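Local structure of transcriptional regulator, Crp/Fnr family (Eubacterium rectale ATCC 33656, 3DV8) at residues A[67-79]-A[125-139]. The protein probably acts as a Crp/Fnr-type transcription factor, coupling a cyclic nucleotide-binding-like sensor domain to a DNA-binding helix-turn-helix domain. Numbering follows the deposited sequence.
Sequences ITLYRLFDMDMCL and TNELMATRFSDVMWL
Arg132 reaches from segment 125-139 of helix 119-145 into the bend between strands 67-72 and 77-78, over Tyr70. CG sits beside the backbone N, anti to the carbonyl carbon, and a bend at chi2 (-72°) brings CD over one face of the Tyr70 ring, a CH-pi contact 3.9 Å from CD to the ring centroid. Beyond it, Leu72 CD2 covers one face of the guanidinium. NH2 makes the main polar tie, a nearly straight bond in the guanidinium plane to Met77 O (3.2 Å, 167°), and has a long salt bridge to Asp76 OD1; NH1 makes a weak hydrogen bond, part of a salt bridge, to Asp135 OD2 in its own helix. Asp76 OD2 accepts from Phe73 N (2.9 Å) across the type II turn, so one carboxylate serves both turn and helix. With an alanine here, Met77 O would probably lose this donor, the two aspartates their shared cation and the Tyr70 ring the CD methylene over that face.

Branched leucines suit the apolar flanks: Leu79 CD2 packs on Thr125 CG2 (3.6 Å) and Met129 CG, while Leu69 CD2 meets Leu139 CD2 (4.0 Å). Phe133 stacks on Phe133 of the second subunit and Val136 packs on its Met137, consistent with the long dimerisation helix of Crp-family proteins. The buried arginine thus joins beta roll to helix through a backbone carbonyl and an aromatic face, its charge probably balanced by the looser aspartates.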
loop_
_atom_site.group_PDB
_atom_site.type_symbol
_atom_site.label_atom_id
_atom_site.label_comp_id
_atom_site.label_asym_id
_atom_site.label_seq_id
_atom_site.Cartn_x
_atom_site.Cartn_y
_atom_site.Cartn_z
ATOM N N ILE A 67 -9.010 -6.136 -8.494
ATOM C CA ILE A 67 -9.312 -5.874 -7.068
ATOM C C ILE A 67 -9.327 -4.344 -6.854
ATOM O O ILE A 67 -8.418 -3.657 -7.311
ATOM C CB ILE A 67 -8.366 -6.620 -6.062
ATOM C CG1 ILE A 67 -8.866 -6.445 -4.616
ATOM C CG2 ILE A 67 -6.924 -6.167 -6.186
ATOM C CD1 ILE A 67 -8.100 -7.264 -3.569
ATOM N N THR A 68 -10.370 -3.828 -6.193
ATOM C CA THR A 68 -10.497 -2.393 -5.880
ATOM C C THR A 68 -9.537 -2.013 -4.744
ATOM O O THR A 68 -9.544 -2.647 -3.687
ATOM C CB THR A 68 -11.944 -2.017 -5.432
ATOM O OG1 THR A 68 -12.863 -2.323 -6.487
ATOM C CG2 THR A 68 -12.074 -0.532 -5.063
ATOM N N LEU A 69 -8.720 -0.987 -4.973
ATOM C CA LEU A 69 -7.817 -0.470 -3.957
ATOM C C LEU A 69 -8.605 0.436 -3.002
ATOM O O LEU A 69 -8.529 0.277 -1.786
ATOM C CB LEU A 69 -6.637 0.269 -4.589
ATOM C CG LEU A 69 -5.747 -0.557 -5.533
ATOM C CD1 LEU A 69 -4.575 0.292 -5.986
ATOM C CD2 LEU A 69 -5.233 -1.834 -4.884
ATOM N N TYR A 70 -9.356 1.377 -3.559
ATOM C CA TYR A 70 -10.181 2.299 -2.776
ATOM C C TYR A 70 -11.173 2.993 -3.690
ATOM O O TYR A 70 -11.061 2.914 -4.921
ATOM C CB TYR A 70 -9.307 3.358 -2.072
ATOM C CG TYR A 70 -8.407 4.132 -3.017
ATOM C CD1 TYR A 70 -8.860 5.293 -3.655
ATOM C CD2 TYR A 70 -7.098 3.688 -3.287
ATOM C CE1 TYR A 70 -8.048 5.994 -4.548
ATOM C CE2 TYR A 70 -6.265 4.386 -4.168
ATOM C CZ TYR A 70 -6.751 5.537 -4.805
ATOM O OH TYR A 70 -5.946 6.238 -5.673
ATOM N N ARG A 71 -12.124 3.682 -3.070
ATOM C CA ARG A 71 -13.121 4.490 -3.765
ATOM C C ARG A 71 -12.999 5.954 -3.330
ATOM O O ARG A 71 -12.651 6.248 -2.180
ATOM C CB ARG A 71 -14.525 3.967 -3.487
ATOM C CG ARG A 71 -14.899 2.724 -4.282
ATOM C CD ARG A 71 -16.164 2.108 -3.700
ATOM N NE ARG A 71 -16.931 1.263 -4.619
ATOM C CZ ARG A 71 -17.961 0.488 -4.259
ATOM N NH1 ARG A 71 -18.328 0.338 -2.983
ATOM N NH2 ARG A 71 -18.611 -0.204 -5.186
ATOM N N LEU A 72 -13.279 6.850 -4.276
ATOM C CA LEU A 72 -13.299 8.293 -4.056
ATOM C C LEU A 72 -14.749 8.760 -4.273
ATOM O O LEU A 72 -15.385 8.369 -5.258
ATOM C CB LEU A 72 -12.336 8.990 -5.019
ATOM C CG LEU A 72 -10.856 8.585 -4.977
ATOM C CD1 LEU A 72 -10.118 9.341 -6.060
ATOM C CD2 LEU A 72 -10.213 8.855 -3.613
ATOM N N PHE A 73 -15.256 9.574 -3.342
ATOM C CA PHE A 73 -16.643 10.105 -3.355
ATOM C C PHE A 73 -16.632 11.639 -3.487
ATOM O O PHE A 73 -15.584 12.215 -3.788
ATOM C CB PHE A 73 -17.352 9.659 -2.070
ATOM C CG PHE A 73 -17.398 8.177 -1.900
ATOM C CD1 PHE A 73 -18.388 7.424 -2.542
ATOM C CD2 PHE A 73 -16.453 7.524 -1.107
ATOM C CE1 PHE A 73 -18.447 6.034 -2.390
ATOM C CE2 PHE A 73 -16.494 6.128 -0.940
ATOM C CZ PHE A 73 -17.495 5.378 -1.581
ATOM N N ASP A 74 -17.788 12.288 -3.288
ATOM C CA ASP A 74 -17.911 13.765 -3.329
ATOM C C ASP A 74 -16.884 14.385 -2.378
ATOM O O ASP A 74 -16.722 13.889 -1.271
ATOM C CB ASP A 74 -19.324 14.244 -2.912
ATOM C CG ASP A 74 -20.449 13.693 -3.804
ATOM O OD1 ASP A 74 -20.215 12.752 -4.591
ATOM O OD2 ASP A 74 -21.585 14.194 -3.718
HETATM N N MSE A 75 -16.177 15.417 -2.846
HETATM C CA MSE A 75 -15.123 16.163 -2.097
HETATM C C MSE A 75 -13.734 15.524 -1.971
HETATM O O MSE A 75 -12.805 16.210 -1.551
HETATM C CB MSE A 75 -15.610 16.660 -0.728
HETATM C CG MSE A 75 -16.682 17.697 -0.835
HETATM SE SE MSE A 75 -17.553 17.950 0.831
HETATM C CE MSE A 75 -18.641 16.203 0.889
ATOM N N ASP A 76 -13.577 14.246 -2.330
ATOM C CA ASP A 76 -12.257 13.603 -2.337
ATOM C C ASP A 76 -11.397 14.168 -3.466
ATOM O O ASP A 76 -11.904 14.815 -4.388
ATOM C CB ASP A 76 -12.349 12.066 -2.509
ATOM C CG ASP A 76 -12.632 11.329 -1.213
ATOM O OD1 ASP A 76 -12.005 11.661 -0.183
ATOM O OD2 ASP A 76 -13.423 10.359 -1.236
HETATM N N MSE A 77 -10.090 13.943 -3.351
HETATM C CA MSE A 77 -9.125 14.288 -4.387
HETATM C C MSE A 77 -8.392 13.063 -4.855
HETATM O O MSE A 77 -7.985 12.240 -4.053
HETATM C CB MSE A 77 -8.118 15.325 -3.921
HETATM C CG MSE A 77 -8.287 16.675 -4.570
HETATM SE SE MSE A 77 -7.404 17.952 -3.460
HETATM C CE MSE A 77 -8.842 18.001 -1.993
ATOM N N CYS A 78 -8.216 12.974 -6.166
ATOM C CA CYS A 78 -7.489 11.890 -6.788
ATOM C C CYS A 78 -6.075 12.393 -7.047
ATOM O O CYS A 78 -5.904 13.402 -7.728
ATOM C CB CYS A 78 -8.159 11.500 -8.095
ATOM S SG CYS A 78 -7.377 10.116 -8.877
ATOM N N LEU A 79 -5.081 11.715 -6.473
ATOM C CA LEU A 79 -3.667 12.038 -6.689
ATOM C C LEU A 79 -3.049 11.169 -7.780
ATOM O O LEU A 79 -2.303 11.684 -8.621
ATOM C CB LEU A 79 -2.858 11.866 -5.393
ATOM C CG LEU A 79 -1.342 12.142 -5.410
ATOM C CD1 LEU A 79 -1.000 13.481 -6.058
ATOM C CD2 LEU A 79 -0.778 12.097 -4.001
ATOM N N THR A 125 0.169 17.192 -0.367
ATOM C CA THR A 125 0.247 16.022 -1.245
ATOM C C THR A 125 0.717 14.770 -0.473
ATOM O O THR A 125 0.259 13.664 -0.787
ATOM C CB THR A 125 1.117 16.294 -2.491
ATOM O OG1 THR A 125 0.662 17.492 -3.131
ATOM C CG2 THR A 125 1.031 15.155 -3.480
ATOM N N ASN A 126 1.608 14.950 0.519
ATOM C CA ASN A 126 2.042 13.861 1.436
ATOM C C ASN A 126 0.863 13.291 2.189
ATOM O O ASN A 126 0.685 12.074 2.233
ATOM C CB ASN A 126 3.063 14.337 2.493
ATOM C CG ASN A 126 4.464 14.431 1.956
ATOM O OD1 ASN A 126 5.090 13.410 1.692
ATOM N ND2 ASN A 126 4.990 15.648 1.831
ATOM N N GLU A 127 0.076 14.191 2.784
ATOM C CA GLU A 127 -1.131 13.817 3.537
ATOM C C GLU A 127 -2.163 13.112 2.647
ATOM O O GLU A 127 -2.850 12.198 3.101
ATOM C CB GLU A 127 -1.756 15.026 4.267
ATOM C CG GLU A 127 -0.841 15.737 5.316
ATOM C CD GLU A 127 -0.231 14.827 6.412
ATOM O OE1 GLU A 127 -0.831 13.782 6.754
ATOM O OE2 GLU A 127 0.854 15.187 6.954
ATOM N N LEU A 128 -2.227 13.511 1.377
ATOM C CA LEU A 128 -3.114 12.894 0.395
ATOM C C LEU A 128 -2.597 11.475 0.084
ATOM O O LEU A 128 -3.385 10.529 0.094
ATOM C CB LEU A 128 -3.210 13.772 -0.859
ATOM C CG LEU A 128 -4.369 13.549 -1.818
ATOM C CD1 LEU A 128 -5.722 13.732 -1.112
ATOM C CD2 LEU A 128 -4.224 14.521 -2.985
HETATM N N MSE A 129 -1.285 11.339 -0.166
HETATM C CA MSE A 129 -0.646 10.007 -0.352
HETATM C C MSE A 129 -0.792 9.086 0.854
HETATM O O MSE A 129 -1.096 7.914 0.679
HETATM C CB MSE A 129 0.862 10.079 -0.675
HETATM C CG MSE A 129 1.250 9.684 -2.084
HETATM SE SE MSE A 129 3.118 9.168 -2.115
HETATM C CE MSE A 129 3.848 10.732 -1.451
ATOM N N ALA A 130 -0.513 9.613 2.049
ATOM C CA ALA A 130 -0.635 8.871 3.308
ATOM C C ALA A 130 -2.043 8.288 3.502
ATOM O O ALA A 130 -2.172 7.143 3.919
ATOM C CB ALA A 130 -0.240 9.755 4.497
ATOM N N THR A 131 -3.076 9.072 3.171
ATOM C CA THR A 131 -4.484 8.627 3.220
ATOM C C THR A 131 -4.724 7.416 2.309
ATOM O O THR A 131 -5.307 6.420 2.740
ATOM C CB THR A 131 -5.463 9.752 2.775
ATOM O OG1 THR A 131 -5.228 10.923 3.559
ATOM C CG2 THR A 131 -6.919 9.330 2.932
ATOM N N ARG A 132 -4.240 7.510 1.069
ATOM C CA ARG A 132 -4.388 6.442 0.063
ATOM C C ARG A 132 -3.501 5.232 0.439
ATOM O O ARG A 132 -3.920 4.086 0.256
ATOM C CB ARG A 132 -4.091 6.966 -1.355
ATOM C CG ARG A 132 -4.914 8.226 -1.779
ATOM C CD ARG A 132 -6.392 8.001 -2.059
ATOM N NE ARG A 132 -7.153 9.272 -2.045
ATOM C CZ ARG A 132 -7.948 9.713 -1.058
ATOM N NH1 ARG A 132 -8.182 9.002 0.049
ATOM N NH2 ARG A 132 -8.565 10.889 -1.172
ATOM N N PHE A 133 -2.300 5.500 0.978
ATOM C CA PHE A 133 -1.385 4.459 1.497
ATOM C C PHE A 133 -2.134 3.731 2.620
ATOM O O PHE A 133 -2.184 2.502 2.622
ATOM C CB PHE A 133 -0.094 5.078 2.074
ATOM C CG PHE A 133 1.114 4.141 2.150
ATOM C CD1 PHE A 133 1.013 2.746 2.283
ATOM C CD2 PHE A 133 2.393 4.713 2.189
ATOM C CE1 PHE A 133 2.153 1.952 2.372
ATOM C CE2 PHE A 133 3.536 3.930 2.294
ATOM C CZ PHE A 133 3.422 2.547 2.389
ATOM N N SER A 134 -2.731 4.495 3.546
ATOM C CA SER A 134 -3.524 3.925 4.645
ATOM C C SER A 134 -4.718 3.097 4.124
ATOM O O SER A 134 -4.957 2.013 4.657
ATOM C CB SER A 134 -4.008 5.001 5.628
ATOM O OG SER A 134 -2.933 5.745 6.170
ATOM N N ASP A 135 -5.424 3.582 3.085
ATOM C CA ASP A 135 -6.546 2.836 2.449
ATOM C C ASP A 135 -6.070 1.463 1.952
ATOM O O ASP A 135 -6.685 0.430 2.242
ATOM C CB ASP A 135 -7.150 3.585 1.236
ATOM C CG ASP A 135 -7.860 4.886 1.603
ATOM O OD1 ASP A 135 -8.289 5.048 2.760
ATOM O OD2 ASP A 135 -8.018 5.749 0.709
ATOM N N VAL A 136 -4.968 1.475 1.205
ATOM C CA VAL A 136 -4.341 0.254 0.696
ATOM C C VAL A 136 -3.824 -0.666 1.827
ATOM O O VAL A 136 -3.834 -1.887 1.676
ATOM C CB VAL A 136 -3.233 0.597 -0.335
ATOM C CG1 VAL A 136 -2.425 -0.611 -0.684
ATOM C CG2 VAL A 136 -3.862 1.213 -1.599
HETATM N N MSE A 137 -3.383 -0.095 2.947
HETATM C CA MSE A 137 -2.958 -0.913 4.113
HETATM C C MSE A 137 -4.124 -1.592 4.832
HETATM O O MSE A 137 -3.937 -2.689 5.369
HETATM C CB MSE A 137 -2.096 -0.108 5.079
HETATM C CG MSE A 137 -0.725 0.241 4.523
HETATM SE SE MSE A 137 0.498 -1.252 4.527
HETATM C CE MSE A 137 -0.114 -2.107 3.083
ATOM N N TRP A 138 -5.294 -0.939 4.861
ATOM C CA TRP A 138 -6.517 -1.563 5.380
ATOM C C TRP A 138 -6.893 -2.746 4.471
ATOM O O TRP A 138 -7.344 -3.786 4.974
ATOM C CB TRP A 138 -7.681 -0.568 5.514
ATOM C CG TRP A 138 -9.015 -1.247 5.738
ATOM C CD1 TRP A 138 -9.495 -1.768 6.913
ATOM C CD2 TRP A 138 -10.025 -1.504 4.741
ATOM N NE1 TRP A 138 -10.742 -2.327 6.710
ATOM C CE2 TRP A 138 -11.092 -2.181 5.391
ATOM C CE3 TRP A 138 -10.132 -1.224 3.360
ATOM C CZ2 TRP A 138 -12.262 -2.577 4.704
ATOM C CZ3 TRP A 138 -11.294 -1.625 2.669
ATOM C CH2 TRP A 138 -12.343 -2.293 3.349
ATOM N N LEU A 139 -6.692 -2.573 3.153
ATOM C CA LEU A 139 -6.934 -3.628 2.176
ATOM C C LEU A 139 -6.011 -4.837 2.390
ATOM O O LEU A 139 -6.506 -5.961 2.338
ATOM C CB LEU A 139 -6.834 -3.102 0.740
ATOM C CG LEU A 139 -7.201 -4.068 -0.397
ATOM C CD1 LEU A 139 -8.573 -4.667 -0.221
ATOM C CD2 LEU A 139 -7.121 -3.356 -1.707
#